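Phosphotriesterase, putative (Deinococcus radiodurans, PDB 4J35) probably hydrolyses lactones using two divalent metal ions, here as a variant engineered from that activity toward organophosphate hydrolysis. Local coordinates at residues 40-54 / 77-89. The protein carries 7 engineered substitutions. Numbering follows the deposited sequence.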
# COMPACT_ATOMS: atom_id res chain seq x y z
N PHE A 40 0.96 -14.82 18.06
CA PHE A 40 0.34 -13.50 18.03
C PHE A 40 -0.10 -13.11 19.44
O PHE A 40 -0.85 -13.84 20.07
CB PHE A 40 -0.86 -13.52 17.10
CG PHE A 40 -1.49 -12.18 16.88
CD1 PHE A 40 -0.71 -11.08 16.60
CD2 PHE A 40 -2.86 -12.02 16.93
CE1 PHE A 40 -1.28 -9.84 16.37
CE2 PHE A 40 -3.45 -10.79 16.70
CZ PHE A 40 -2.66 -9.70 16.42
N ASP A 41 0.35 -11.96 19.91
CA ASP A 41 -0.08 -11.45 21.20
C ASP A 41 -1.17 -10.45 20.94
O ASP A 41 -0.90 -9.27 20.70
CB ASP A 41 1.07 -10.79 21.97
CG ASP A 41 0.65 -10.33 23.38
OD1 ASP A 41 -0.57 -10.28 23.66
OD2 ASP A 41 1.54 -10.02 24.20
N HIS A 42 -2.40 -10.93 20.97
CA HIS A 42 -3.52 -10.13 20.51
C HIS A 42 -3.71 -8.86 21.35
O HIS A 42 -3.93 -7.78 20.81
CB HIS A 42 -4.79 -10.97 20.50
CG HIS A 42 -6.02 -10.20 20.11
ND1 HIS A 42 -6.64 -9.30 20.96
CD2 HIS A 42 -6.75 -10.21 18.97
CE1 HIS A 42 -7.69 -8.78 20.35
NE2 HIS A 42 -7.78 -9.32 19.15
N ALA A 43 -3.62 -8.99 22.67
CA ALA A 43 -3.83 -7.84 23.54
C ALA A 43 -2.75 -6.80 23.32
O ALA A 43 -3.04 -5.62 23.26
CB ALA A 43 -3.85 -8.27 25.04
N ALA A 44 -1.50 -7.24 23.23
CA ALA A 44 -0.37 -6.32 23.04
C ALA A 44 -0.46 -5.62 21.68
O ALA A 44 -0.13 -4.43 21.56
CB ALA A 44 0.95 -7.09 23.14
N ALA A 45 -0.89 -6.35 20.65
CA ALA A 45 -1.02 -5.77 19.31
C ALA A 45 -2.14 -4.75 19.28
O ALA A 45 -2.01 -3.66 18.70
CB ALA A 45 -1.27 -6.88 18.28
N LEU A 46 -3.28 -5.11 19.84
CA LEU A 46 -4.43 -4.21 19.88
C LEU A 46 -4.07 -2.92 20.58
O LEU A 46 -4.43 -1.83 20.13
CB LEU A 46 -5.62 -4.86 20.58
CG LEU A 46 -6.91 -4.01 20.56
CD1 LEU A 46 -7.39 -3.81 19.15
CD2 LEU A 46 -8.01 -4.66 21.38
N ALA A 47 -3.37 -3.03 21.71
CA ALA A 47 -2.98 -1.84 22.45
C ALA A 47 -2.05 -0.96 21.63
O ALA A 47 -2.25 0.25 21.54
CB ALA A 47 -2.32 -2.23 23.78
N SER A 48 -1.04 -1.57 21.03
CA SER A 48 -0.04 -0.80 20.29
C SER A 48 -0.66 -0.13 19.05
O SER A 48 -0.41 1.04 18.78
CB SER A 48 1.10 -1.73 19.89
OG SER A 48 2.14 -1.01 19.27
N CYS A 49 -1.46 -0.89 18.31
CA CYS A 49 -2.09 -0.41 17.08
C CYS A 49 -3.14 0.69 17.33
O CYS A 49 -3.22 1.65 16.56
CB CYS A 49 -2.72 -1.59 16.31
SG CYS A 49 -1.51 -2.70 15.69
N THR A 50 -3.94 0.57 18.39
CA THR A 50 -4.90 1.62 18.77
C THR A 50 -4.20 2.90 19.26
O THR A 50 -4.67 4.01 19.04
CB THR A 50 -5.88 1.17 19.87
OG1 THR A 50 -5.14 0.79 21.03
CG2 THR A 50 -6.76 -0.00 19.40
N GLU A 51 -3.09 2.73 19.96
CA GLU A 51 -2.26 3.86 20.37
C GLU A 51 -1.81 4.62 19.08
O GLU A 51 -1.91 5.86 18.99
CB GLU A 51 -1.07 3.31 21.19
CG GLU A 51 -0.17 4.32 21.90
CD GLU A 51 -0.79 4.91 23.19
OE1 GLU A 51 -1.96 4.58 23.50
OE2 GLU A 51 -0.10 5.70 23.88
N THR A 52 -1.34 3.88 18.08
CA THR A 52 -0.83 4.49 16.85
C THR A 52 -1.98 5.15 16.09
O THR A 52 -1.84 6.28 15.57
CB THR A 52 -0.12 3.45 15.97
OG1 THR A 52 1.09 3.05 16.60
CG2 THR A 52 0.20 4.02 14.57
N ALA A 53 -3.12 4.47 16.03
CA ALA A 53 -4.28 5.05 15.38
C ALA A 53 -4.66 6.37 16.05
O ALA A 53 -5.06 7.33 15.41
CB ALA A 53 -5.46 4.11 15.43
N ARG A 54 -4.58 6.41 17.37
CA ARG A 54 -4.92 7.66 18.04
C ARG A 54 -3.97 8.77 17.69
O ARG A 54 -4.39 9.92 17.57
CB ARG A 54 -4.95 7.46 19.56
CG ARG A 54 -6.13 6.69 19.97
CD ARG A 54 -6.20 6.42 21.48
NE ARG A 54 -7.24 5.43 21.76
CZ ARG A 54 -8.52 5.58 21.42
NH1 ARG A 54 -8.93 6.68 20.82
NH2 ARG A 54 -9.39 4.62 21.68
N ALA A 77 -10.47 -8.95 10.57
CA ALA A 77 -11.19 -8.83 11.83
C ALA A 77 -10.38 -8.05 12.87
O ALA A 77 -10.96 -7.31 13.64
CB ALA A 77 -11.53 -10.21 12.36
N PHE A 78 -9.05 -8.21 12.90
CA PHE A 78 -8.21 -7.39 13.77
C PHE A 78 -8.24 -5.92 13.30
O PHE A 78 -8.45 -5.01 14.10
CB PHE A 78 -6.77 -7.94 13.85
CG PHE A 78 -5.87 -7.15 14.78
CD1 PHE A 78 -5.90 -7.37 16.14
CD2 PHE A 78 -5.04 -6.16 14.29
CE1 PHE A 78 -5.12 -6.61 16.99
CE2 PHE A 78 -4.25 -5.41 15.14
CZ PHE A 78 -4.29 -5.63 16.49
N LEU A 79 -8.09 -5.67 12.00
CA LEU A 79 -8.21 -4.29 11.52
C LEU A 79 -9.55 -3.65 11.91
O LEU A 79 -9.61 -2.47 12.24
CB LEU A 79 -8.09 -4.25 9.99
CG LEU A 79 -6.78 -4.77 9.39
CD1 LEU A 79 -6.86 -4.58 7.88
CD2 LEU A 79 -5.55 -4.06 9.93
N ARG A 80 -10.64 -4.42 11.86
CA ARG A 80 -11.94 -3.90 12.30
C ARG A 80 -11.96 -3.57 13.79
O ARG A 80 -12.52 -2.55 14.20
CB ARG A 80 -13.07 -4.89 11.98
CG ARG A 80 -14.46 -4.40 12.38
CD ARG A 80 -15.55 -5.18 11.66
NE ARG A 80 -15.60 -6.57 12.10
CZ ARG A 80 -16.45 -7.48 11.64
NH1 ARG A 80 -17.33 -7.16 10.71
NH2 ARG A 80 -16.40 -8.72 12.11
N GLU A 81 -11.31 -4.39 14.61
CA GLU A 81 -11.21 -4.08 16.04
C GLU A 81 -10.51 -2.76 16.26
O GLU A 81 -10.92 -1.97 17.11
CB GLU A 81 -10.40 -5.14 16.79
CG GLU A 81 -11.06 -6.46 16.95
CD GLU A 81 -10.21 -7.40 17.79
OE1 GLU A 81 -9.85 -7.03 18.94
OE2 GLU A 81 -9.89 -8.49 17.28
N VAL A 82 -9.41 -2.54 15.54
CA VAL A 82 -8.63 -1.31 15.70
C VAL A 82 -9.46 -0.11 15.26
O VAL A 82 -9.47 0.92 15.93
CB VAL A 82 -7.32 -1.38 14.87
CG1 VAL A 82 -6.57 -0.07 14.94
CG2 VAL A 82 -6.44 -2.53 15.37
N SER A 83 -10.16 -0.24 14.13
CA SER A 83 -11.02 0.83 13.61
C SER A 83 -12.18 1.17 14.55
O SER A 83 -12.44 2.34 14.82
CB SER A 83 -11.61 0.43 12.24
OG SER A 83 -12.39 1.50 11.70
N GLU A 84 -12.87 0.15 15.04
CA GLU A 84 -14.01 0.34 15.93
C GLU A 84 -13.58 0.89 17.30
O GLU A 84 -14.36 1.55 17.98
CB GLU A 84 -14.78 -0.98 16.12
CG GLU A 84 -15.53 -1.46 14.88
CD GLU A 84 -16.26 -2.79 15.09
OE1 GLU A 84 -16.03 -3.44 16.13
OE2 GLU A 84 -17.06 -3.19 14.21
N ALA A 85 -12.34 0.62 17.70
CA ALA A 85 -11.86 1.13 18.98
C ALA A 85 -11.47 2.62 18.91
O ALA A 85 -11.54 3.32 19.91
CB ALA A 85 -10.70 0.29 19.48
N THR A 86 -11.07 3.11 17.74
CA THR A 86 -10.48 4.44 17.64
C THR A 86 -11.21 5.42 16.75
O THR A 86 -11.04 6.63 16.88
CB THR A 86 -9.06 4.34 17.09
OG1 THR A 86 -9.12 3.82 15.76
CG2 THR A 86 -8.22 3.43 17.96
N GLY A 87 -12.00 4.90 15.81
CA GLY A 87 -12.64 5.72 14.82
C GLY A 87 -11.79 5.94 13.58
O GLY A 87 -12.24 6.58 12.65
N LEU A 88 -10.57 5.42 13.57
CA LEU A 88 -9.75 5.48 12.37
C LEU A 88 -10.35 4.55 11.30
O LEU A 88 -10.64 3.39 11.57
CB LEU A 88 -8.31 5.04 12.67
CG LEU A 88 -7.34 5.13 11.48
CD1 LEU A 88 -6.97 6.58 11.25
CD2 LEU A 88 -6.14 4.31 11.67
N GLN A 89 -10.54 5.09 10.10
CA GLN A 89 -11.06 4.31 8.98
C GLN A 89 -9.92 3.52 8.34
O GLN A 89 -8.84 4.07 8.09
CB GLN A 89 -11.75 5.23 7.98
CG GLN A 89 -13.06 5.79 8.55
CD GLN A 89 -13.67 6.98 7.81
OE1 GLN A 89 -12.99 7.74 7.13
NE2 GLN A 89 -14.97 7.14 7.96
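Phe78 pushes the rim of its ring into the first two turns of helix 42-54, a knob among His42, Ala45, Leu46 and Cys49. With CG anti to its own nitrogen (chi1 -178°), the ring extends to the other helix, and CZ comes within 3.5 Å of Leu46 N; Cys49 SG meets this edge in the ring plane, as does the carbonyl of Ala45, while Ala45 CB packs obliquely above CZ. Two T-shaped stacks complete an aromatic cluster: Phe40 points its CZ at one face of Phe78, 4.0 Å from CE1, while Phe78 in turn offers its edge to the face of His42. The imidazole is held by Glu81, whose OE2 accepts from His42 NE2 through its syn lone pair at 2.9 Å; the bond is nearly straight (173°) and lies in the ring plane, with the carboxylate almost coplanar. The two helices follow successive strands, 17-26 and 61-66, of the parallel barrel typical of the phosphotriesterase family, and pack side by side on its outside at -49°. Beneath them, Phe78 and Cys49 both rest on Val24 of the strand that carries the metal ligands His21 and His23. Farther along, Val82 fits among Leu46, Cys49, Thr50 and Ala53. Ala53 CB then faces Thr86 OG1 at 3.7 Å and Leu88 CD2 at 3.8 Å. That hydroxyl donates to Val82 O and accepts from Leu88 N in an ST turn, leaving Thr86 CG2 to pack against Thr50 CB and under the centre of the Arg54 guanidinium, whose NH2 makes a weak hydrogen bond to Ala85 O (3.1 Å).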